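Local coordinates for sensor protein (Shewanella oneidensis, PDB 3LIC), which probably senses extracellular signals through a PDC-fold domain and relays them to its own histidine kinase part in two-component signalling, at residues A[234-237]-A[241-244]; A[171-174]-A[179-182]; A[112-115]-A[120-123]. All coordinates share one frame; numbering follows the deposited sequence.

After the long helix 2-46, helix 55-68 and the first three strands of the six-stranded sheet, the chain reaches interaction 3, where a turn at 112-115 folds back on the short helix 119-122 beside that sheet. Interaction 2 follows, closing the small loop between helix 172-176 and the 3-10 turn at 180-182, in the connection that leads from strand 161-168 of the same sheet to strand 183-186 of the five-stranded one. Interaction 1 comes last and closes the hairpin of strands 230-235 and 241-248. The three loops lie in series, none nested or crossed. Interactions 1 and 3, with centres about 38 Å apart, lie on opposite sides of the chain's centre.

Interaction 1. Residues A[234-237]-A[241-244]; sequences FVDD and VYLA
Val241 faces Val235 as a non-hydrogen-bonded antiparallel pair, and the two side chains meet through Val241 CG2 and Val235 CG1 at 4.0 Å. Its CA also approaches the Phe234 carbonyl, in a C-H...O contact of 3.3 Å between Val241 CA and Phe234 O. The next residue, Tyr242, gives that same oxygen its main bond: Tyr242 N reaches Phe234 O at 2.7 Å and nearly straight (170° at the hydrogen). This hydrogen-bonded pair belongs to the beta hairpin of strands 230-235 and 241-248 in the five-stranded sheet, which probably forms a second PDC-like unit; 230-235 is an outermost strand, and Met259 on strand 255-261 touches both aromatic residues. On the sheet face away from the valines, Tyr242 CB sits over the Phe234 ring, 3.6 Å from Phe234 CE2. Phe234 CG lies between its backbone N and carbonyl carbon (chi1 84°), which swings the ring toward the tyrosine; the two ring planes differ by only 10° but are slid apart, barely overlapping. At the phenol end, Tyr242 OH makes a weak 3.4 Å bond to Asp236 OD2, while Asp236 OD1 accepts more firmly from Thr240 N. With an alanine here, part of the Phe234 ring would probably lose its cover and Asp236 OD2 its weak hydroxyl partner. Further on, Ala244 CB lies at the edge of the Phe234 ring, 4.2 Å from Phe234 CE2.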
ATOM      1  N   PHE A 234     -11.706 -17.810 -13.603  1.00 34.72           N
ATOM      2  CA  PHE A 234     -10.649 -18.592 -12.991  1.00 38.26           C
ATOM      3  C   PHE A 234     -11.231 -19.438 -11.882  1.00 39.24           C
ATOM      4  O   PHE A 234     -12.369 -19.182 -11.475  1.00 38.95           O
ATOM      5  CB  PHE A 234      -9.500 -17.693 -12.509  1.00 37.09           C
ATOM      6  CG  PHE A 234      -9.719 -17.098 -11.178  1.00 39.35           C
ATOM      7  CD1 PHE A 234      -9.489 -17.844 -10.029  1.00 38.77           C
ATOM      8  CD2 PHE A 234     -10.111 -15.779 -11.052  1.00 39.49           C
ATOM      9  CE1 PHE A 234      -9.658 -17.288  -8.787  1.00 37.87           C
ATOM     10  CE2 PHE A 234     -10.290 -15.234  -9.820  1.00 38.87           C
ATOM     11  CZ  PHE A 234     -10.059 -15.995  -8.680  1.00 38.49           C
ATOM     12  N   VAL A 235     -10.490 -20.480 -11.479  1.00 41.39           N
ATOM     13  CA  VAL A 235     -10.807 -21.289 -10.276  1.00 43.49           C
ATOM     14  C   VAL A 235      -9.777 -21.080  -9.134  1.00 44.33           C
ATOM     15  O   VAL A 235      -8.574 -20.826  -9.379  1.00 44.22           O
ATOM     16  CB  VAL A 235     -10.933 -22.823 -10.581  1.00 43.63           C
ATOM     17  CG1 VAL A 235     -11.782 -23.054 -11.808  1.00 44.57           C
ATOM     18  CG2 VAL A 235      -9.562 -23.446 -10.766  1.00 44.69           C
ATOM     19  N   ASP A 236     -10.248 -21.171  -7.892  1.00 45.72           N
ATOM     20  CA  ASP A 236      -9.331 -21.139  -6.754  1.00 47.38           C
ATOM     21  C   ASP A 236      -9.008 -22.584  -6.386  1.00 49.22           C
ATOM     22  O   ASP A 236      -9.449 -23.514  -7.094  1.00 49.78           O
ATOM     23  CB  ASP A 236      -9.898 -20.350  -5.565  1.00 46.39           C
ATOM     24  CG  ASP A 236     -11.106 -21.022  -4.911  1.00 46.59           C
ATOM     25  OD1 ASP A 236     -11.554 -22.147  -5.288  1.00 44.97           O
ATOM     26  OD2 ASP A 236     -11.636 -20.377  -3.995  1.00 48.63           O
ATOM     27  N   ASP A 237      -8.268 -22.776  -5.283  1.00 50.73           N
ATOM     28  CA  ASP A 237      -7.874 -24.119  -4.809  1.00 51.51           C
ATOM     29  C   ASP A 237      -9.053 -25.078  -4.503  1.00 51.45           C
ATOM     30  O   ASP A 237      -8.938 -26.295  -4.716  1.00 52.31           O
ATOM     31  CB  ASP A 237      -6.936 -23.979  -3.608  1.00 52.06           C
ATOM     32  CG  ASP A 237      -5.994 -22.772  -3.750  1.00 55.62           C
ATOM     33  OD1 ASP A 237      -5.504 -22.550  -4.890  1.00 57.42           O
ATOM     34  OD2 ASP A 237      -5.749 -22.038  -2.742  1.00 58.17           O
ATOM     35  N   VAL A 241     -15.300 -21.476  -9.225  1.00 33.60           N
ATOM     36  CA  VAL A 241     -15.115 -20.587 -10.392  1.00 30.53           C
ATOM     37  C   VAL A 241     -15.531 -19.142 -10.081  1.00 28.24           C
ATOM     38  O   VAL A 241     -16.638 -18.912  -9.560  1.00 28.47           O
ATOM     39  CB  VAL A 241     -15.975 -21.078 -11.601  1.00 31.07           C
ATOM     40  CG1 VAL A 241     -15.573 -20.352 -12.899  1.00 25.01           C
ATOM     41  CG2 VAL A 241     -15.777 -22.561 -11.775  1.00 31.98           C
ATOM     42  N   TYR A 242     -14.660 -18.187 -10.401  1.00 25.54           N
ATOM     43  CA  TYR A 242     -14.949 -16.763 -10.249  1.00 23.73           C
ATOM     44  C   TYR A 242     -15.032 -16.127 -11.620  1.00 22.83           C
ATOM     45  O   TYR A 242     -14.318 -16.531 -12.521  1.00 21.58           O
ATOM     46  CB  TYR A 242     -13.819 -16.070  -9.484  1.00 23.37           C
ATOM     47  CG  TYR A 242     -13.746 -16.456  -8.041  1.00 25.22           C
ATOM     48  CD1 TYR A 242     -14.241 -15.612  -7.046  1.00 28.98           C
ATOM     49  CD2 TYR A 242     -13.182 -17.647  -7.668  1.00 24.66           C
ATOM     50  CE1 TYR A 242     -14.185 -15.973  -5.703  1.00 31.00           C
ATOM     51  CE2 TYR A 242     -13.121 -18.013  -6.375  1.00 30.22           C
ATOM     52  CZ  TYR A 242     -13.615 -17.182  -5.389  1.00 31.48           C
ATOM     53  OH  TYR A 242     -13.514 -17.583  -4.083  1.00 34.85           O
ATOM     54  N   LEU A 243     -15.849 -15.091 -11.756  1.00 21.37           N
ATOM     55  CA  LEU A 243     -15.684 -14.149 -12.829  1.00 21.81           C
ATOM     56  C   LEU A 243     -14.905 -12.957 -12.254  1.00 21.03           C
ATOM     57  O   LEU A 243     -15.157 -12.542 -11.109  1.00 21.35           O
ATOM     58  CB  LEU A 243     -17.076 -13.729 -13.373  1.00 22.35           C
ATOM     59  CG  LEU A 243     -17.674 -14.553 -14.545  1.00 25.21           C
ATOM     60  CD1 LEU A 243     -17.548 -16.036 -14.385  1.00 22.63           C
ATOM     61  CD2 LEU A 243     -19.118 -14.133 -14.781  1.00 25.09           C
ATOM     62  N   ALA A 244     -13.944 -12.425 -13.010  1.00 20.14           N
ATOM     63  CA  ALA A 244     -13.003 -11.407 -12.472  1.00 18.96           C
ATOM     64  C   ALA A 244     -12.800 -10.311 -13.484  1.00 19.49           C
ATOM     65  O   ALA A 244     -12.903 -10.531 -14.712  1.00 20.22           O
ATOM     66  CB  ALA A 244     -11.685 -12.020 -12.145  1.00 17.10           C
TER

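Interaction 2. Residues A[171-174]-A[179-182]; sequences RLPE and APSR
The pyrrolidine ring of Pro180 receives Pro173 over one face: the CB-CG side of the Pro173 ring lies across it, the two side chains crossing at about a right angle. This proline-on-proline contact belongs to the connection between the two sheets of what is probably a tandem PDC-like fold, where helix 172-176 follows strand 161-168, the last of the six-stranded sheet in chain order, and a 3-10 turn at 180-182 leads into strand 183-186 of the five-stranded one. Pro173 CB rests above the ring at 3.9 Å from both Pro180 N and Pro180 CD, while Pro173 CG is 4.0 Å from Pro180 CA. All of this is van der Waals packing. Neither proline has an N-H to donate, and no hydrogen bond joins the two segments. Pro173 falls near the beginning of its helix, where a missing N-H costs little; its CB leads toward 179-182, and ring closure holds CG beside it. The Pro173 ring is buried, and Phe194 of strand 192-194 touches both it and Leu172, bringing the second sheet against the short helix. Pro180 is exposed and also touches a crystal neighbour. Arg171 NH1 bonds to Pro70 O, and Arg182 NH2 forms a salt bridge with Glu264 OE2 of helix 262-268. The turn that carries Pro180 is closed by its own backbone, Arg182 N donating to Ala179 O at 2.9 Å.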
ATOM      1  N   ARG A 171      -7.603  -1.663   5.636  1.00 19.04           N
ATOM      2  CA  ARG A 171      -8.560  -0.621   5.231  1.00 18.97           C
ATOM      3  C   ARG A 171      -8.849  -0.498   3.743  1.00 17.63           C
ATOM      4  O   ARG A 171      -9.793   0.192   3.356  1.00 18.52           O
ATOM      5  CB  ARG A 171      -8.115   0.726   5.767  1.00 17.98           C
ATOM      6  CG  ARG A 171      -8.184   0.768   7.256  1.00 23.63           C
ATOM      7  CD  ARG A 171      -7.873   2.153   7.789  1.00 27.39           C
ATOM      8  NE  ARG A 171      -8.927   3.043   7.304  1.00 31.89           N
ATOM      9  CZ  ARG A 171      -8.896   4.372   7.458  1.00 31.67           C
ATOM     10  NH1 ARG A 171      -7.860   4.944   8.084  1.00 27.05           N
ATOM     11  NH2 ARG A 171      -9.891   5.114   6.997  1.00 26.19           N
ATOM     12  N   LEU A 172      -7.997  -1.073   2.893  1.00 17.14           N
ATOM     13  CA  LEU A 172      -8.150  -0.857   1.450  1.00 16.16           C
ATOM     14  C   LEU A 172      -9.524  -1.195   0.927  1.00 16.13           C
ATOM     15  O   LEU A 172     -10.034  -0.458   0.097  1.00 18.32           O
ATOM     16  CB  LEU A 172      -7.117  -1.644   0.635  1.00 16.44           C
ATOM     17  CG  LEU A 172      -5.684  -1.179   0.803  1.00 15.21           C
ATOM     18  CD1 LEU A 172      -4.738  -2.114   0.033  1.00 17.72           C
ATOM     19  CD2 LEU A 172      -5.586   0.308   0.317  1.00 16.25           C
ATOM     20  N   PRO A 173     -10.141  -2.312   1.352  1.00 17.14           N
ATOM     21  CA  PRO A 173     -11.474  -2.666   0.802  1.00 17.64           C
ATOM     22  C   PRO A 173     -12.536  -1.613   1.006  1.00 19.85           C
ATOM     23  O   PRO A 173     -13.283  -1.248   0.087  1.00 19.55           O
ATOM     24  CB  PRO A 173     -11.850  -3.910   1.630  1.00 18.57           C
ATOM     25  CG  PRO A 173     -10.441  -4.541   2.044  1.00 14.90           C
ATOM     26  CD  PRO A 173      -9.712  -3.273   2.405  1.00 16.08           C
ATOM     27  N   GLU A 174     -12.634  -1.111   2.235  1.00 22.01           N
ATOM     28  CA  GLU A 174     -13.501   0.014   2.464  1.00 22.16           C
ATOM     29  C   GLU A 174     -13.081   1.285   1.690  1.00 22.27           C
ATOM     30  O   GLU A 174     -13.937   2.012   1.161  1.00 21.63           O
ATOM     31  CB  GLU A 174     -13.541   0.328   3.944  1.00 23.44           C
ATOM     32  CG  GLU A 174     -14.174   1.697   4.123  1.00 31.92           C
ATOM     33  CD  GLU A 174     -14.400   2.036   5.575  1.00 43.52           C
ATOM     34  OE1 GLU A 174     -13.594   1.555   6.428  1.00 45.29           O
ATOM     35  OE2 GLU A 174     -15.375   2.798   5.853  1.00 47.04           O
ATOM     36  N   ALA A 179     -15.972  -5.455  -1.134  1.00 23.40           N
ATOM     37  CA  ALA A 179     -15.964  -6.343   0.006  1.00 22.72           C
ATOM     38  C   ALA A 179     -14.594  -7.009   0.062  1.00 22.74           C
ATOM     39  O   ALA A 179     -14.064  -7.372  -0.944  1.00 22.53           O
ATOM     40  CB  ALA A 179     -17.086  -7.369  -0.134  1.00 22.36           C
ATOM     41  N   PRO A 180     -14.006  -7.167   1.266  1.00 22.89           N
ATOM     42  CA  PRO A 180     -12.675  -7.764   1.302  1.00 22.63           C
ATOM     43  C   PRO A 180     -12.532  -9.061   0.483  1.00 23.49           C
ATOM     44  O   PRO A 180     -11.506  -9.249  -0.170  1.00 23.63           O
ATOM     45  CB  PRO A 180     -12.447  -8.077   2.801  1.00 22.51           C
ATOM     46  CG  PRO A 180     -13.396  -7.179   3.555  1.00 20.95           C
ATOM     47  CD  PRO A 180     -14.470  -6.687   2.584  1.00 21.95           C
ATOM     48  N   SER A 181     -13.501  -9.977   0.554  1.00 23.34           N
ATOM     49  CA  SER A 181     -13.329 -11.275  -0.128  1.00 23.51           C
ATOM     50  C   SER A 181     -13.359 -11.147  -1.666  1.00 23.28           C
ATOM     51  O   SER A 181     -12.984 -12.070  -2.372  1.00 22.39           O
ATOM     52  CB  SER A 181     -14.375 -12.327   0.335  1.00 23.32           C
ATOM     53  OG  SER A 181     -15.649 -11.891  -0.087  1.00 22.76           O
ATOM     54  N   ARG A 182     -13.820 -10.014  -2.184  1.00 23.07           N
ATOM     55  CA  ARG A 182     -13.792  -9.832  -3.615  1.00 22.91           C
ATOM     56  C   ARG A 182     -12.582  -9.020  -4.206  1.00 22.44           C
ATOM     57  O   ARG A 182     -12.625  -8.689  -5.391  1.00 20.99           O
ATOM     58  CB  ARG A 182     -15.036  -9.097  -4.016  1.00 23.82           C
ATOM     59  CG  ARG A 182     -16.286  -9.568  -3.350  1.00 25.68           C
ATOM     60  CD  ARG A 182     -17.417  -8.699  -3.882  1.00 25.92           C
ATOM     61  NE  ARG A 182     -18.663  -9.365  -3.574  1.00 31.55           N
ATOM     62  CZ  ARG A 182     -19.817  -9.120  -4.178  1.00 33.02           C
ATOM     63  NH1 ARG A 182     -19.900  -8.212  -5.161  1.00 30.18           N
ATOM     64  NH2 ARG A 182     -20.896  -9.790  -3.785  1.00 32.54           N
TER

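Interaction 3. Residues A[112-115]-A[120-123]; sequences DYTD and WWSK
A type I beta turn from Asp112 to Asp115, combined with an Asx turn, presents Tyr113 and Thr114 to Trp120 and Trp121 of helix 119-122 in the first PDC sensor domain. The result is an aromatic cluster above the six-stranded sheet, with Ala78 and Val162 touching both tryptophans. Trp121 is met over one face by two neighbours. The edge of Tyr113 points at its six-membered ring in an edge-to-face pair, with the planes at 64°. The closest approach of these two side chains is Tyr113 CD1 to Trp121 CE3, at 3.7 Å. Beside it Thr114 CG2 makes a CH-pi contact, 4.1 Å from the centroid of the Trp121 five-membered ring. Trp121 CG stands anti to the backbone N (chi1 171°), which carries the indole out toward the 112-115 turn. Trp120 meets Tyr113 differently: the rings are tilted by 26° and slid apart, and the close approach is Tyr113 CB to Trp120 CZ2 at 3.6 Å. The polar ends are tied to surrounding residues, Tyr113 OH to Phe79 O and Phe90 N, and Trp120 NE1 to Tyr111 OH. A bound 1,2-ethanediol, probably from the crystallisation liquor, lies against Trp120 and may mark a pocket. Asp112 OD1 grips Thr114 twice, taking its backbone N at 3.1 Å from above the carboxylate plane and Thr114 OG1 at 2.6 Å on the syn side. One water spans the two segments, donating to Tyr113 O at 2.7 Å and accepting from Ser122 OG at 3.0 Å.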
ATOM      1  N   ASP A 112      15.717  -1.572  14.334  1.00 18.51           N
ATOM      2  CA  ASP A 112      16.814  -0.910  13.640  1.00 18.66           C
ATOM      3  C   ASP A 112      16.405  -0.801  12.190  1.00 18.53           C
ATOM      4  O   ASP A 112      16.572  -1.760  11.404  1.00 18.01           O
ATOM      5  CB  ASP A 112      18.081  -1.731  13.788  1.00 18.10           C
ATOM      6  CG  ASP A 112      19.227  -1.141  13.035  1.00 21.75           C
ATOM      7  OD1 ASP A 112      19.091  -0.064  12.417  1.00 23.81           O
ATOM      8  OD2 ASP A 112      20.287  -1.742  13.066  1.00 24.91           O
ATOM      9  N   TYR A 113      15.834   0.358  11.842  1.00 18.38           N
ATOM     10  CA  TYR A 113      15.220   0.531  10.530  1.00 17.74           C
ATOM     11  C   TYR A 113      16.282   0.447   9.429  1.00 18.06           C
ATOM     12  O   TYR A 113      15.950   0.276   8.261  1.00 17.53           O
ATOM     13  CB  TYR A 113      14.375   1.831  10.472  1.00 17.36           C
ATOM     14  CG  TYR A 113      15.104   3.044  10.987  1.00 16.98           C
ATOM     15  CD1 TYR A 113      15.901   3.799  10.125  1.00 14.51           C
ATOM     16  CD2 TYR A 113      14.991   3.455  12.324  1.00 13.78           C
ATOM     17  CE1 TYR A 113      16.566   4.861  10.545  1.00 15.12           C
ATOM     18  CE2 TYR A 113      15.687   4.541  12.759  1.00 12.17           C
ATOM     19  CZ  TYR A 113      16.475   5.236  11.877  1.00 13.25           C
ATOM     20  OH  TYR A 113      17.164   6.377  12.254  1.00 12.88           O
ATOM     21  N   THR A 114      17.565   0.560   9.802  1.00 18.42           N
ATOM     22  CA  THR A 114      18.659   0.553   8.826  1.00 18.12           C
ATOM     23  C   THR A 114      19.322  -0.807   8.584  1.00 19.39           C
ATOM     24  O   THR A 114      20.241  -0.861   7.823  1.00 21.01           O
ATOM     25  CB  THR A 114      19.816   1.480   9.305  1.00 19.09           C
ATOM     26  OG1 THR A 114      20.512   0.868  10.424  1.00 19.00           O
ATOM     27  CG2 THR A 114      19.283   2.860   9.710  1.00 16.67           C
ATOM     28  N   ASP A 115      18.876  -1.896   9.210  1.00 20.16           N
ATOM     29  CA  ASP A 115      19.625  -3.170   9.191  1.00 21.09           C
ATOM     30  C   ASP A 115      19.462  -4.021   7.893  1.00 22.96           C
ATOM     31  O   ASP A 115      20.007  -5.120   7.789  1.00 23.01           O
ATOM     32  CB  ASP A 115      19.238  -4.034  10.389  1.00 18.42           C
ATOM     33  CG  ASP A 115      17.779  -4.507  10.332  1.00 20.43           C
ATOM     34  OD1 ASP A 115      17.003  -4.185   9.377  1.00 24.21           O
ATOM     35  OD2 ASP A 115      17.366  -5.189  11.267  1.00 16.72           O
ATOM     36  N   TRP A 120      11.285   0.145   3.354  1.00 21.15           N
ATOM     37  CA  TRP A 120      10.939   1.561   3.424  1.00 19.30           C
ATOM     38  C   TRP A 120      12.084   2.510   3.742  1.00 19.25           C
ATOM     39  O   TRP A 120      11.986   3.708   3.468  1.00 17.79           O
ATOM     40  CB  TRP A 120       9.772   1.790   4.391  1.00 17.57           C
ATOM     41  CG  TRP A 120      10.058   1.613   5.852  1.00 14.90           C
ATOM     42  CD1 TRP A 120       9.685   0.526   6.666  1.00  8.66           C
ATOM     43  CD2 TRP A 120      10.632   2.586   6.727  1.00 13.03           C
ATOM     44  NE1 TRP A 120      10.036   0.766   7.961  1.00 10.88           N
ATOM     45  CE2 TRP A 120      10.639   2.005   8.045  1.00 10.88           C
ATOM     46  CE3 TRP A 120      11.143   3.903   6.537  1.00 12.30           C
ATOM     47  CZ2 TRP A 120      11.088   2.703   9.170  1.00  9.53           C
ATOM     48  CZ3 TRP A 120      11.655   4.608   7.677  1.00 13.18           C
ATOM     49  CH2 TRP A 120      11.604   4.003   8.990  1.00 10.13           C
ATOM     50  N   TRP A 121      13.113   1.986   4.412  1.00 21.06           N
ATOM     51  CA  TRP A 121      14.335   2.735   4.685  1.00 21.80           C
ATOM     52  C   TRP A 121      15.370   2.434   3.563  1.00 24.09           C
ATOM     53  O   TRP A 121      15.786   3.324   2.861  1.00 24.40           O
ATOM     54  CB  TRP A 121      14.936   2.375   6.048  1.00 20.24           C
ATOM     55  CG  TRP A 121      16.302   3.015   6.153  1.00 18.99           C
ATOM     56  CD1 TRP A 121      17.508   2.436   5.852  1.00 16.68           C
ATOM     57  CD2 TRP A 121      16.590   4.397   6.468  1.00 15.66           C
ATOM     58  NE1 TRP A 121      18.515   3.352   6.022  1.00 17.36           N
ATOM     59  CE2 TRP A 121      17.991   4.564   6.358  1.00 12.52           C
ATOM     60  CE3 TRP A 121      15.793   5.504   6.810  1.00 13.34           C
ATOM     61  CZ2 TRP A 121      18.639   5.776   6.614  1.00 15.11           C
ATOM     62  CZ3 TRP A 121      16.444   6.751   7.055  1.00 17.38           C
ATOM     63  CH2 TRP A 121      17.866   6.862   6.975  1.00 13.75           C
ATOM     64  N   SER A 122      15.726   1.168   3.385  1.00 26.34           N
ATOM     65  CA  SER A 122      16.853   0.790   2.535  1.00 29.67           C
ATOM     66  C   SER A 122      16.667   1.286   1.099  1.00 33.33           C
ATOM     67  O   SER A 122      17.581   1.898   0.519  1.00 34.27           O
ATOM     68  CB  SER A 122      16.991  -0.716   2.511  1.00 29.24           C
ATOM     69  OG  SER A 122      17.276  -1.241   3.777  1.00 26.77           O
ATOM     70  N   LYS A 123      15.500   1.028   0.508  1.00 36.10           N
ATOM     71  CA  LYS A 123      15.333   1.377  -0.907  1.00 39.59           C
ATOM     72  C   LYS A 123      15.441   2.896  -1.122  1.00 41.81           C
ATOM     73  O   LYS A 123      16.069   3.375  -2.071  1.00 43.92           O
ATOM     74  CB  LYS A 123      14.032   0.809  -1.449  1.00 38.94           C
ATOM     75  CG  LYS A 123      14.190  -0.611  -1.914  1.00 41.40           C
ATOM     76  CD  LYS A 123      15.334  -0.661  -2.958  1.00 47.66           C
ATOM     77  CE  LYS A 123      15.389  -1.970  -3.782  1.00 48.09           C
ATOM     78  NZ  LYS A 123      16.726  -2.058  -4.488  1.00 50.07           N
TER
HETATM   79  O   HOH W   1      16.357  -1.777   6.536  1.00 24.43           O